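Local structure of prophenoloxidase b (Marsupenaeus japonicus, 3WKY) at residues Y223-N228 / S616-R621; D216-L221 / A341-D346; S197-W202 / P391-W396; T119-K124 / S570-P575. The protein is a type 3 copper protein of shrimp hemolymph, the precursor of a phenoloxidase that probably hydroxylates monophenols and oxidises o-diphenols. One frame throughout, in Å; residues are numbered along the deposited sequence. Where two conformers were deposited one is given.

Contact 1: residues Y223-N228 / S616-R621; sequences YYMHHN and SSFCGR. With CUO (Cu2-o2 cluster), chain J.
Helix 218-239, one of the helices that carry the type 3 copper centre, is met by Phe618 of the Ig-like domain through Tyr224, Met225 and Asn228. The same turn holds His226, whose NE2 binds the copper CU1 together with His199 and His203. The rings of Tyr224 and Phe618 form an offset edge-to-face pair, the edge of Phe618 toward the face of Tyr224, with centroids 6.0 Å apart and planes at 71°. The nearest atoms of the two rings are Tyr224 CE2 and Phe618 CE1, 4.0 Å apart. Asn228 crosses Phe618 at about a right angle, its CG 3.5 Å from Phe618 CE1. What fixes this amide is a nearly straight bond (176°) from Asn228 ND2 to Tyr224 O at 2.9 Å; ND2 then lies 3.3 Å above the Tyr224 ring plane, over its centre. Tyr224 O also accepts from Asn228 N, which arrives from the opposite face of the carbonyl plane. The other end, Asn228 OD1, is taken by Thr528 OG1 and Glu529 N, so a leucine here would probably leave those two without their acceptor and lose the bond to Tyr224 O that holds the group in place. Met225, with CG anti to the backbone N (chi1 -180°), lays CG 4.0 Å from Phe618 CB before its end bends away toward helix 193-205. On that side Phe618 O accepts from Trp202 NE1, while Ser617 OG, like Tyr224 OH, bonds Glu529 in strand 528-534, so the loop of 616-621 is wedged between two helices of the copper domain and that strand.

Contact 2: residues D216-L221 / A341-D346; sequences DRRGEL and ALEAGD
Arg218 and Glu343 reach each other crosswise: the two side chains run at about a right angle, and the guanidinium and carboxylate planes are turned 38° apart. The result is an end-on salt bridge in which both terminal nitrogens converge on one oxygen. Arg218 NH1 lies 2.7 Å from Glu343 OE1, and Arg218 NH2 lies 2.8 Å from the same OE1. The two bonds are bent, at 143° and 140°, as sharing a single acceptor requires. Seen from the arginine, OE1 sits at the guanidinium edge, close to its plane; seen from the carboxylate, NH1 comes in on the syn side, whereas NH2 stands well above the plane. Glu343 delivers its carboxylate on an extended chain, while Arg218 folds at chi3 to turn its end toward it. Gly345 lies alongside, its CA 3.8 Å from Arg218 NH2. The arginine has further partners: NH2 also bridges to Glu340 and NH1 donates to Asn206 O. Glu343 in turn lies about 6 Å, nearest atoms, from the dicopper cluster, and its backbone O bonds ND1 of the copper-pocket residue His357. The chemistry is thus that of a second shell: one buried guanidinium, shared among two carboxylates and a carbonyl, ties the start of helix 218-239 to the chain beside a pocket histidine and probably restrains Glu343 from turning.

Contact 3: residues S197-W202 / P391-W396; sequences SFHWHW and PVFFRW. With CUO (Cu2-o2 cluster), chain J.
Unusually, the ring edge of Phe393 is directed at a metal-bound imidazole and at the dioxygen of the cluster together. Phe393 and His199 come from opposite directions out of two helices whose nearest CA atoms, those of these two residues, are 11.7 Å apart, so the side chains alone span the interval. They meet as an offset edge-to-face pair, Phe393 giving its edge to the face of His199, with centroids 5.2 Å apart and planes at 89°. The closest atoms are His199 NE2 and Phe393 CZ, at 3.6 Å. Phe393 reaches inward because CG stands anti to the backbone N (chi1 178°), which carries CE1 to 3.2 Å from O2 of the cluster; O2 lies near the planes of both rings. His199 NE2 binds the copper CU1 at 2.2 Å, sharing that metal with His203 and His226. The bond from His199 ND1 to Val384 O probably helps to fix the rotation of the imidazole. At the edge of the phenylalanine, Phe393 CD2 lies 3.6 Å above the centre of the Phe394 ring, and Leu229 of helix 218-239 also touches Phe393. An alanine in place of Phe393 would take away this edge, and is likely to open a gap beside the His199 imidazole and cost the dioxygen an apolar neighbour. Six histidines and two phenylalanines, Phe72 and Phe393, line the cluster here, consistent with a hemocyanin-type type 3 copper site: of the two rings that meet, one coordinates, and the other presents only carbon and hydrogen to the bound oxygen.

Contact 4: residues T119-K124 / S570-P575; sequences TYYERK and SGCSWP
Close packing comes first between Tyr121 and Cys572. The phenol end of Tyr121 bears on the cysteine, with Tyr121 OH 3.2 Å from Cys572 CB and Tyr121 CZ 4.1 Å from the same CB. Tyr121 OH also comes within 3.6 Å of Gly571 C, so the hydroxyl rests against the loop backbone as well. Gly571 has a positive phi (68°), a conformation that by itself favours glycine.

Polar interactions point elsewhere. Although Tyr121 OH approaches Cys572 N at 3.3 Å, the angle is too poor for a hydrogen bond; the hydroxyl is instead bonded to His201 ND1 of helix 193-205. The phenol thus packs against the loop while its polar partner lies in the copper domain.

In fold terms, three parts of a hemocyanin-type chain come together here: the last turn of helix 109-122 from the all-alpha region, the 570-575 loop of the Ig-like region, and helix 193-205 of the copper-containing region. Both residues of the contact lean on this third part, Cys572 packing against His201 and Tyr121 touching Ser205 one turn further along the same helix.

The covalent element is the disulfide from Cys572 SG to Cys619 SG, which joins this loop to the one at 616-621. SG stands anti to the backbone N (chi1 -168°), which turns the sulfur toward that bridge while CB remains against the tyrosine.

How the contacts relate
Contact 1 lies amid the other three, its centre about 12 Å from those of contacts 2 and 3 and about 13 Å from that of contact 4; contacts 2 and 4, about 19 Å apart, do not touch. Contacts 1 and 2 use successive turns of helix 218-239, which follows helix 193-205 of contact 3 in the chain. The first segments come in the order 119-124, 197-202, 216-221, 223-228 and the second as 341-346, 391-396, 570-575, 616-621, so contact 2 is nested within contact 3 and contact 3 within contact 4, while contact 1 crosses all three. Contacts 1 and 4 bring the Ig-like and all-alpha regions to the copper-domain helices, while contacts 2 and 3 lie within that domain.

Contact 1: residues Y223-N228 / S616-R621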
# COMPACT_ATOMS: atom_id res chain seq x y z
N TYR A 223 -32.26 -19.75 -3.37
CA TYR A 223 -31.04 -20.53 -3.19
C TYR A 223 -30.87 -21.59 -4.28
O TYR A 223 -29.81 -21.67 -4.90
CB TYR A 223 -31.03 -21.21 -1.82
CG TYR A 223 -30.27 -22.52 -1.81
CD1 TYR A 223 -28.89 -22.54 -1.94
CD2 TYR A 223 -30.95 -23.74 -1.67
CE1 TYR A 223 -28.18 -23.76 -1.94
CE2 TYR A 223 -30.25 -24.94 -1.66
CZ TYR A 223 -28.88 -24.95 -1.79
OH TYR A 223 -28.19 -26.14 -1.78
N TYR A 224 -31.90 -22.40 -4.49
CA TYR A 224 -31.76 -23.60 -5.30
C TYR A 224 -31.53 -23.30 -6.77
O TYR A 224 -30.66 -23.91 -7.39
CB TYR A 224 -33.00 -24.49 -5.14
CG TYR A 224 -32.83 -25.86 -5.75
CD1 TYR A 224 -31.81 -26.71 -5.33
CD2 TYR A 224 -33.70 -26.32 -6.74
CE1 TYR A 224 -31.66 -28.00 -5.87
CE2 TYR A 224 -33.55 -27.61 -7.30
CZ TYR A 224 -32.54 -28.43 -6.85
OH TYR A 224 -32.40 -29.70 -7.40
N MET A 225 -32.29 -22.37 -7.33
CA MET A 225 -32.11 -22.07 -8.74
C MET A 225 -30.71 -21.48 -8.94
O MET A 225 -29.99 -21.87 -9.86
CB MET A 225 -33.19 -21.11 -9.25
CG MET A 225 -33.03 -20.76 -10.75
SD MET A 225 -31.73 -19.51 -11.09
CE MET A 225 -32.72 -18.03 -11.22
N HIS A 226 -30.32 -20.54 -8.08
CA HIS A 226 -29.01 -19.92 -8.26
C HIS A 226 -27.85 -20.85 -8.00
O HIS A 226 -26.80 -20.73 -8.63
CB HIS A 226 -28.91 -18.62 -7.45
CG HIS A 226 -29.82 -17.56 -7.96
ND1 HIS A 226 -31.13 -17.45 -7.56
CD2 HIS A 226 -29.62 -16.60 -8.90
CE1 HIS A 226 -31.70 -16.44 -8.21
NE2 HIS A 226 -30.81 -15.93 -9.03
N HIS A 227 -28.04 -21.80 -7.09
CA HIS A 227 -27.04 -22.83 -6.85
C HIS A 227 -26.81 -23.62 -8.12
O HIS A 227 -25.68 -23.90 -8.50
CB HIS A 227 -27.48 -23.80 -5.76
CG HIS A 227 -26.61 -25.02 -5.70
ND1 HIS A 227 -25.31 -24.97 -5.23
CD2 HIS A 227 -26.82 -26.29 -6.11
CE1 HIS A 227 -24.77 -26.17 -5.34
NE2 HIS A 227 -25.66 -26.99 -5.87
N ASN A 228 -27.90 -23.99 -8.78
CA ASN A 228 -27.81 -24.75 -10.02
C ASN A 228 -27.22 -23.93 -11.15
O ASN A 228 -26.44 -24.44 -11.97
CB ASN A 228 -29.20 -25.29 -10.38
CG ASN A 228 -29.49 -26.59 -9.68
OD1 ASN A 228 -29.17 -27.65 -10.20
ND2 ASN A 228 -30.08 -26.52 -8.47
N SER A 616 -41.01 -25.68 -14.63
CA SER A 616 -39.63 -26.06 -14.29
C SER A 616 -39.47 -26.19 -12.78
O SER A 616 -39.98 -25.36 -12.02
CB SER A 616 -38.63 -25.04 -14.82
OG SER A 616 -37.33 -25.27 -14.30
N SER A 617 -38.77 -27.23 -12.33
CA SER A 617 -38.50 -27.40 -10.90
C SER A 617 -37.67 -26.24 -10.33
O SER A 617 -37.66 -26.00 -9.12
CB SER A 617 -37.78 -28.73 -10.65
OG SER A 617 -36.61 -28.80 -11.44
N PHE A 618 -36.97 -25.52 -11.20
CA PHE A 618 -36.20 -24.35 -10.75
C PHE A 618 -37.11 -23.15 -10.51
O PHE A 618 -36.75 -22.22 -9.78
CB PHE A 618 -35.14 -23.96 -11.80
CG PHE A 618 -34.01 -24.95 -11.96
CD1 PHE A 618 -33.70 -25.86 -10.97
CD2 PHE A 618 -33.24 -24.94 -13.12
CE1 PHE A 618 -32.65 -26.77 -11.12
CE2 PHE A 618 -32.17 -25.83 -13.28
CZ PHE A 618 -31.88 -26.75 -12.27
N CYS A 619 -38.30 -23.17 -11.12
CA CYS A 619 -39.22 -22.03 -11.10
C CYS A 619 -40.38 -22.24 -10.13
O CYS A 619 -40.93 -21.28 -9.57
CB CYS A 619 -39.78 -21.78 -12.50
SG CYS A 619 -38.54 -21.44 -13.76
N GLY A 620 -40.77 -23.49 -9.95
CA GLY A 620 -41.92 -23.79 -9.11
C GLY A 620 -43.23 -23.35 -9.75
O GLY A 620 -43.24 -22.88 -10.89
N ARG A 621 -44.32 -23.52 -9.01
CA ARG A 621 -45.65 -23.10 -9.46
C ARG A 621 -46.18 -22.05 -8.51
O ARG A 621 -46.22 -22.28 -7.30
CB ARG A 621 -46.63 -24.28 -9.48
CG ARG A 621 -46.30 -25.39 -10.45
CD ARG A 621 -47.44 -26.39 -10.57
NE ARG A 621 -48.26 -26.17 -11.77
CZ ARG A 621 -49.29 -25.33 -11.85
NH1 ARG A 621 -49.64 -24.61 -10.79
NH2 ARG A 621 -49.97 -25.21 -12.98
CU1 CUO J . -31.07 -13.98 -9.97
CU2 CUO J . -28.68 -11.99 -8.15
O1 CUO J . -30.50 -12.62 -8.62
O2 CUO J . -29.78 -12.13 -10.03

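Contact 2: residues D216-L221 / A341-D346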
# COMPACT_ATOMS: atom_id res chain seq x y z
N ASP A 216 -44.53 -20.82 -1.95
CA ASP A 216 -44.10 -21.79 -0.96
C ASP A 216 -42.58 -21.91 -1.08
O ASP A 216 -42.08 -22.19 -2.17
CB ASP A 216 -44.77 -23.15 -1.26
CG ASP A 216 -44.43 -24.23 -0.24
OD1 ASP A 216 -44.44 -23.94 0.98
OD2 ASP A 216 -44.18 -25.38 -0.65
N ARG A 217 -41.86 -21.67 0.02
CA ARG A 217 -40.41 -21.90 0.07
C ARG A 217 -39.67 -21.09 -0.99
O ARG A 217 -38.74 -21.60 -1.64
CB ARG A 217 -40.11 -23.40 -0.04
CG ARG A 217 -40.70 -24.17 1.15
CD ARG A 217 -40.85 -25.67 0.88
NE ARG A 217 -39.57 -26.33 0.71
CZ ARG A 217 -39.41 -27.64 0.47
NH1 ARG A 217 -40.47 -28.44 0.37
NH2 ARG A 217 -38.19 -28.13 0.33
N ARG A 218 -40.08 -19.84 -1.17
CA ARG A 218 -39.52 -18.99 -2.23
C ARG A 218 -38.06 -18.65 -1.96
O ARG A 218 -37.25 -18.53 -2.89
CB ARG A 218 -40.32 -17.69 -2.37
CG ARG A 218 -40.12 -16.97 -3.73
CD ARG A 218 -40.51 -15.50 -3.65
NE ARG A 218 -39.69 -14.85 -2.63
CZ ARG A 218 -38.43 -14.47 -2.84
NH1 ARG A 218 -37.88 -14.59 -4.04
NH2 ARG A 218 -37.74 -13.94 -1.84
N GLY A 219 -37.73 -18.45 -0.69
CA GLY A 219 -36.35 -18.18 -0.29
C GLY A 219 -35.46 -19.37 -0.57
O GLY A 219 -34.31 -19.23 -1.00
N GLU A 220 -35.98 -20.57 -0.32
CA GLU A 220 -35.23 -21.77 -0.63
C GLU A 220 -35.07 -21.94 -2.15
O GLU A 220 -34.02 -22.38 -2.63
CB GLU A 220 -35.91 -23.00 -0.01
CG GLU A 220 -35.21 -24.29 -0.34
CD GLU A 220 -35.87 -25.47 0.32
OE1 GLU A 220 -36.95 -25.25 0.93
OE2 GLU A 220 -35.32 -26.60 0.25
N LEU A 221 -36.11 -21.58 -2.90
CA LEU A 221 -36.04 -21.68 -4.36
C LEU A 221 -35.03 -20.68 -4.91
O LEU A 221 -34.36 -20.96 -5.90
CB LEU A 221 -37.41 -21.44 -4.99
CG LEU A 221 -37.59 -21.89 -6.44
CD1 LEU A 221 -37.62 -23.42 -6.57
CD2 LEU A 221 -38.87 -21.29 -7.02
N ALA A 341 -34.04 -13.93 4.14
CA ALA A 341 -33.26 -12.90 4.83
C ALA A 341 -32.15 -12.35 3.93
O ALA A 341 -31.80 -11.16 4.00
CB ALA A 341 -32.67 -13.45 6.13
N LEU A 342 -31.60 -13.22 3.09
CA LEU A 342 -30.44 -12.86 2.26
C LEU A 342 -30.80 -12.14 0.97
O LEU A 342 -30.06 -11.26 0.52
CB LEU A 342 -29.60 -14.11 1.97
CG LEU A 342 -28.31 -14.00 1.15
CD1 LEU A 342 -27.38 -12.94 1.74
CD2 LEU A 342 -27.61 -15.38 1.07
N GLU A 343 -31.93 -12.50 0.35
CA GLU A 343 -32.24 -11.95 -0.98
C GLU A 343 -32.27 -10.40 -1.09
O GLU A 343 -31.59 -9.86 -1.96
CB GLU A 343 -33.47 -12.62 -1.65
CG GLU A 343 -33.62 -12.17 -3.12
CD GLU A 343 -34.71 -12.93 -3.91
OE1 GLU A 343 -35.38 -13.81 -3.31
OE2 GLU A 343 -34.88 -12.63 -5.12
N ALA A 344 -33.00 -9.67 -0.24
CA ALA A 344 -33.94 -10.20 0.76
C ALA A 344 -35.37 -10.13 0.22
O ALA A 344 -35.68 -9.30 -0.65
CB ALA A 344 -33.83 -9.41 2.06
N GLY A 345 -36.23 -10.99 0.75
CA GLY A 345 -37.65 -10.94 0.42
C GLY A 345 -38.43 -10.77 1.71
O GLY A 345 -38.39 -9.72 2.33
N ASP A 346 -39.12 -11.82 2.12
CA ASP A 346 -39.94 -11.76 3.34
C ASP A 346 -39.06 -12.00 4.58
O ASP A 346 -39.21 -12.99 5.30
CB ASP A 346 -41.05 -12.80 3.25
CG ASP A 346 -41.97 -12.79 4.47
OD1 ASP A 346 -42.16 -11.72 5.07
OD2 ASP A 346 -42.49 -13.88 4.81

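Contact 3: residues S197-W202 / P391-W396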
# COMPACT_ATOMS: atom_id res chain seq x y z
N SER A 197 -33.18 -14.69 -20.55
CA SER A 197 -34.65 -14.65 -20.47
C SER A 197 -35.18 -15.51 -19.33
O SER A 197 -36.14 -15.12 -18.66
CB SER A 197 -35.27 -15.10 -21.79
OG SER A 197 -34.94 -14.18 -22.81
N PHE A 198 -34.58 -16.68 -19.12
CA PHE A 198 -34.94 -17.53 -17.99
C PHE A 198 -34.76 -16.78 -16.68
O PHE A 198 -35.59 -16.84 -15.77
CB PHE A 198 -34.10 -18.81 -18.01
CG PHE A 198 -34.07 -19.53 -16.69
CD1 PHE A 198 -35.20 -20.19 -16.22
CD2 PHE A 198 -32.91 -19.55 -15.92
CE1 PHE A 198 -35.18 -20.86 -15.00
CE2 PHE A 198 -32.87 -20.23 -14.70
CZ PHE A 198 -34.00 -20.88 -14.24
N HIS A 199 -33.66 -16.04 -16.57
CA HIS A 199 -33.42 -15.27 -15.37
C HIS A 199 -34.53 -14.22 -15.12
O HIS A 199 -35.00 -14.04 -14.00
CB HIS A 199 -32.05 -14.60 -15.47
CG HIS A 199 -31.53 -14.12 -14.16
ND1 HIS A 199 -31.34 -12.79 -13.89
CD2 HIS A 199 -31.18 -14.79 -13.04
CE1 HIS A 199 -30.89 -12.66 -12.66
NE2 HIS A 199 -30.76 -13.86 -12.14
N TRP A 200 -34.93 -13.52 -16.18
CA TRP A 200 -36.08 -12.60 -16.12
C TRP A 200 -37.34 -13.35 -15.65
O TRP A 200 -38.02 -12.92 -14.70
CB TRP A 200 -36.26 -11.98 -17.50
CG TRP A 200 -37.57 -11.30 -17.86
CD1 TRP A 200 -38.71 -11.90 -18.35
CD2 TRP A 200 -37.82 -9.88 -17.90
NE1 TRP A 200 -39.67 -10.94 -18.63
CE2 TRP A 200 -39.14 -9.70 -18.38
CE3 TRP A 200 -37.07 -8.75 -17.56
CZ2 TRP A 200 -39.73 -8.43 -18.51
CZ3 TRP A 200 -37.65 -7.48 -17.70
CH2 TRP A 200 -38.97 -7.34 -18.17
N HIS A 201 -37.64 -14.46 -16.30
CA HIS A 201 -38.81 -15.25 -15.92
C HIS A 201 -38.77 -15.71 -14.47
O HIS A 201 -39.79 -15.64 -13.76
CB HIS A 201 -39.00 -16.43 -16.86
CG HIS A 201 -39.69 -16.06 -18.13
ND1 HIS A 201 -41.06 -15.95 -18.23
CD2 HIS A 201 -39.19 -15.74 -19.35
CE1 HIS A 201 -41.38 -15.59 -19.46
NE2 HIS A 201 -40.27 -15.46 -20.16
N TRP A 202 -37.61 -16.17 -14.03
CA TRP A 202 -37.52 -16.65 -12.66
C TRP A 202 -37.89 -15.56 -11.68
O TRP A 202 -38.66 -15.77 -10.73
CB TRP A 202 -36.13 -17.24 -12.33
CG TRP A 202 -36.19 -17.96 -11.01
CD1 TRP A 202 -36.46 -19.30 -10.81
CD2 TRP A 202 -36.10 -17.37 -9.71
NE1 TRP A 202 -36.51 -19.57 -9.45
CE2 TRP A 202 -36.29 -18.39 -8.76
CE3 TRP A 202 -35.86 -16.06 -9.25
CZ2 TRP A 202 -36.25 -18.16 -7.38
CZ3 TRP A 202 -35.83 -15.83 -7.89
CH2 TRP A 202 -36.02 -16.87 -6.97
N PRO A 391 -19.50 -11.31 -16.07
CA PRO A 391 -18.80 -12.32 -15.27
C PRO A 391 -18.94 -12.10 -13.76
O PRO A 391 -18.92 -13.06 -12.99
CB PRO A 391 -17.33 -12.18 -15.71
CG PRO A 391 -17.25 -10.79 -16.38
CD PRO A 391 -18.60 -10.65 -17.05
N VAL A 392 -19.09 -10.84 -13.33
CA VAL A 392 -19.21 -10.59 -11.91
C VAL A 392 -20.53 -11.12 -11.33
O VAL A 392 -20.64 -11.32 -10.12
CB VAL A 392 -19.01 -9.10 -11.54
CG1 VAL A 392 -20.33 -8.31 -11.67
CG2 VAL A 392 -18.47 -8.99 -10.12
N PHE A 393 -21.52 -11.35 -12.19
CA PHE A 393 -22.75 -12.01 -11.73
C PHE A 393 -22.41 -13.30 -10.99
O PHE A 393 -22.98 -13.61 -9.91
CB PHE A 393 -23.67 -12.35 -12.90
CG PHE A 393 -24.93 -13.07 -12.49
CD1 PHE A 393 -26.05 -12.36 -12.11
CD2 PHE A 393 -24.96 -14.46 -12.44
CE1 PHE A 393 -27.21 -13.03 -11.70
CE2 PHE A 393 -26.11 -15.15 -12.04
CZ PHE A 393 -27.24 -14.43 -11.66
N PHE A 394 -21.51 -14.07 -11.57
CA PHE A 394 -21.21 -15.38 -11.02
C PHE A 394 -20.27 -15.30 -9.83
O PHE A 394 -20.30 -16.16 -8.95
CB PHE A 394 -20.73 -16.33 -12.12
CG PHE A 394 -21.81 -16.67 -13.10
CD1 PHE A 394 -22.65 -17.76 -12.87
CD2 PHE A 394 -22.04 -15.87 -14.22
CE1 PHE A 394 -23.69 -18.06 -13.76
CE2 PHE A 394 -23.06 -16.16 -15.11
CZ PHE A 394 -23.88 -17.27 -14.89
N ARG A 395 -19.46 -14.25 -9.76
CA ARG A 395 -18.67 -14.05 -8.56
C ARG A 395 -19.59 -13.64 -7.40
O ARG A 395 -19.40 -14.08 -6.27
CB ARG A 395 -17.58 -12.97 -8.80
CG ARG A 395 -16.56 -13.36 -9.89
CD ARG A 395 -15.23 -12.59 -9.70
NE ARG A 395 -14.67 -12.89 -8.37
CZ ARG A 395 -13.84 -12.11 -7.70
NH1 ARG A 395 -13.45 -10.94 -8.21
NH2 ARG A 395 -13.41 -12.48 -6.50
N TRP A 396 -20.58 -12.80 -7.69
CA TRP A 396 -21.54 -12.39 -6.67
C TRP A 396 -22.37 -13.60 -6.22
O TRP A 396 -22.58 -13.82 -5.03
CB TRP A 396 -22.43 -11.27 -7.20
CG TRP A 396 -23.35 -10.69 -6.16
CD1 TRP A 396 -24.72 -10.70 -6.17
CD2 TRP A 396 -22.96 -10.05 -4.93
NE1 TRP A 396 -25.21 -10.09 -5.04
CE2 TRP A 396 -24.16 -9.68 -4.26
CE3 TRP A 396 -21.73 -9.73 -4.34
CZ2 TRP A 396 -24.15 -9.04 -3.01
CZ3 TRP A 396 -21.72 -9.07 -3.09
CH2 TRP A 396 -22.93 -8.72 -2.45
CU1 CUO J . -31.07 -13.98 -9.97
CU2 CUO J . -28.68 -11.99 -8.15
O1 CUO J . -30.50 -12.62 -8.62
O2 CUO J . -29.78 -12.13 -10.03

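Contact 4: residues T119-K124 / S570-P575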
# COMPACT_ATOMS: atom_id res chain seq x y z
N THR A 119 -47.99 -10.67 -14.37
CA THR A 119 -49.44 -10.90 -14.41
C THR A 119 -49.80 -12.28 -14.95
O THR A 119 -50.72 -12.93 -14.43
CB THR A 119 -50.13 -9.80 -15.22
OG1 THR A 119 -50.00 -8.55 -14.52
CG2 THR A 119 -51.62 -10.12 -15.42
N TYR A 120 -49.10 -12.74 -15.97
CA TYR A 120 -49.34 -14.09 -16.49
C TYR A 120 -49.03 -15.18 -15.46
O TYR A 120 -49.66 -16.23 -15.45
CB TYR A 120 -48.56 -14.35 -17.77
CG TYR A 120 -49.22 -13.87 -19.04
CD1 TYR A 120 -49.32 -12.51 -19.32
CD2 TYR A 120 -49.72 -14.77 -19.98
CE1 TYR A 120 -49.90 -12.06 -20.49
CE2 TYR A 120 -50.30 -14.32 -21.16
CZ TYR A 120 -50.39 -12.96 -21.41
OH TYR A 120 -50.97 -12.50 -22.57
N TYR A 121 -48.05 -14.93 -14.59
CA TYR A 121 -47.74 -15.89 -13.53
C TYR A 121 -48.78 -15.85 -12.42
O TYR A 121 -49.14 -16.88 -11.85
CB TYR A 121 -46.33 -15.65 -12.94
CG TYR A 121 -45.25 -16.14 -13.86
CD1 TYR A 121 -44.94 -17.49 -13.94
CD2 TYR A 121 -44.54 -15.25 -14.67
CE1 TYR A 121 -43.97 -17.95 -14.79
CE2 TYR A 121 -43.56 -15.70 -15.53
CZ TYR A 121 -43.28 -17.06 -15.58
OH TYR A 121 -42.32 -17.53 -16.43
N GLU A 122 -49.27 -14.67 -12.10
CA GLU A 122 -50.16 -14.50 -10.96
C GLU A 122 -51.62 -14.80 -11.29
O GLU A 122 -52.36 -15.31 -10.45
CB GLU A 122 -50.03 -13.09 -10.37
CG GLU A 122 -48.90 -12.95 -9.35
CD GLU A 122 -49.06 -13.90 -8.17
OE1 GLU A 122 -48.38 -14.95 -8.15
OE2 GLU A 122 -49.87 -13.61 -7.27
N ARG A 123 -52.05 -14.47 -12.51
CA ARG A 123 -53.45 -14.73 -12.88
C ARG A 123 -53.64 -16.21 -13.21
O ARG A 123 -52.84 -16.79 -13.95
CB ARG A 123 -53.90 -13.86 -14.05
CG ARG A 123 -54.17 -12.40 -13.68
CD ARG A 123 -54.76 -11.64 -14.87
NE ARG A 123 -56.10 -12.10 -15.24
CZ ARG A 123 -57.23 -11.53 -14.83
NH1 ARG A 123 -57.19 -10.46 -14.04
NH2 ARG A 123 -58.41 -12.01 -15.21
N LYS A 124 -54.69 -16.80 -12.67
CA LYS A 124 -54.97 -18.22 -12.90
C LYS A 124 -55.52 -18.51 -14.28
O LYS A 124 -55.44 -19.64 -14.76
CB LYS A 124 -55.93 -18.76 -11.83
CG LYS A 124 -55.34 -18.80 -10.44
CD LYS A 124 -56.42 -19.01 -9.40
CE LYS A 124 -55.87 -18.93 -7.98
NZ LYS A 124 -54.99 -20.09 -7.67
N SER A 570 -41.20 -22.64 -23.48
CA SER A 570 -41.80 -21.34 -23.21
C SER A 570 -41.98 -21.14 -21.72
O SER A 570 -41.78 -22.06 -20.92
CB SER A 570 -43.16 -21.24 -23.92
OG SER A 570 -44.07 -22.18 -23.39
N GLY A 571 -42.36 -19.92 -21.33
CA GLY A 571 -42.54 -19.60 -19.93
C GLY A 571 -41.21 -19.61 -19.20
O GLY A 571 -40.20 -19.15 -19.74
N CYS A 572 -41.21 -20.16 -17.99
CA CYS A 572 -40.01 -20.22 -17.16
C CYS A 572 -39.37 -21.61 -17.27
O CYS A 572 -39.93 -22.60 -16.80
CB CYS A 572 -40.38 -19.93 -15.71
SG CYS A 572 -38.97 -19.63 -14.60
N SER A 573 -38.20 -21.69 -17.90
CA SER A 573 -37.57 -22.98 -18.19
C SER A 573 -36.05 -22.85 -18.23
O SER A 573 -35.53 -21.90 -18.83
CB SER A 573 -38.04 -23.49 -19.55
OG SER A 573 -37.46 -24.75 -19.89
N TRP A 574 -35.33 -23.80 -17.63
CA TRP A 574 -33.90 -23.87 -17.92
C TRP A 574 -33.79 -24.02 -19.44
O TRP A 574 -34.59 -24.74 -20.02
CB TRP A 574 -33.22 -25.06 -17.22
CG TRP A 574 -31.74 -25.04 -17.46
CD1 TRP A 574 -31.04 -25.78 -18.37
CD2 TRP A 574 -30.79 -24.17 -16.82
NE1 TRP A 574 -29.71 -25.45 -18.31
CE2 TRP A 574 -29.52 -24.47 -17.38
CE3 TRP A 574 -30.88 -23.20 -15.83
CZ2 TRP A 574 -28.35 -23.81 -16.97
CZ3 TRP A 574 -29.71 -22.55 -15.43
CH2 TRP A 574 -28.47 -22.86 -16.00
N PRO A 575 -32.84 -23.33 -20.09
CA PRO A 575 -32.79 -23.45 -21.56
C PRO A 575 -32.48 -24.86 -22.03
O PRO A 575 -31.47 -25.44 -21.61
CB PRO A 575 -31.64 -22.51 -21.95
CG PRO A 575 -31.58 -21.52 -20.84
CD PRO A 575 -31.91 -22.30 -19.59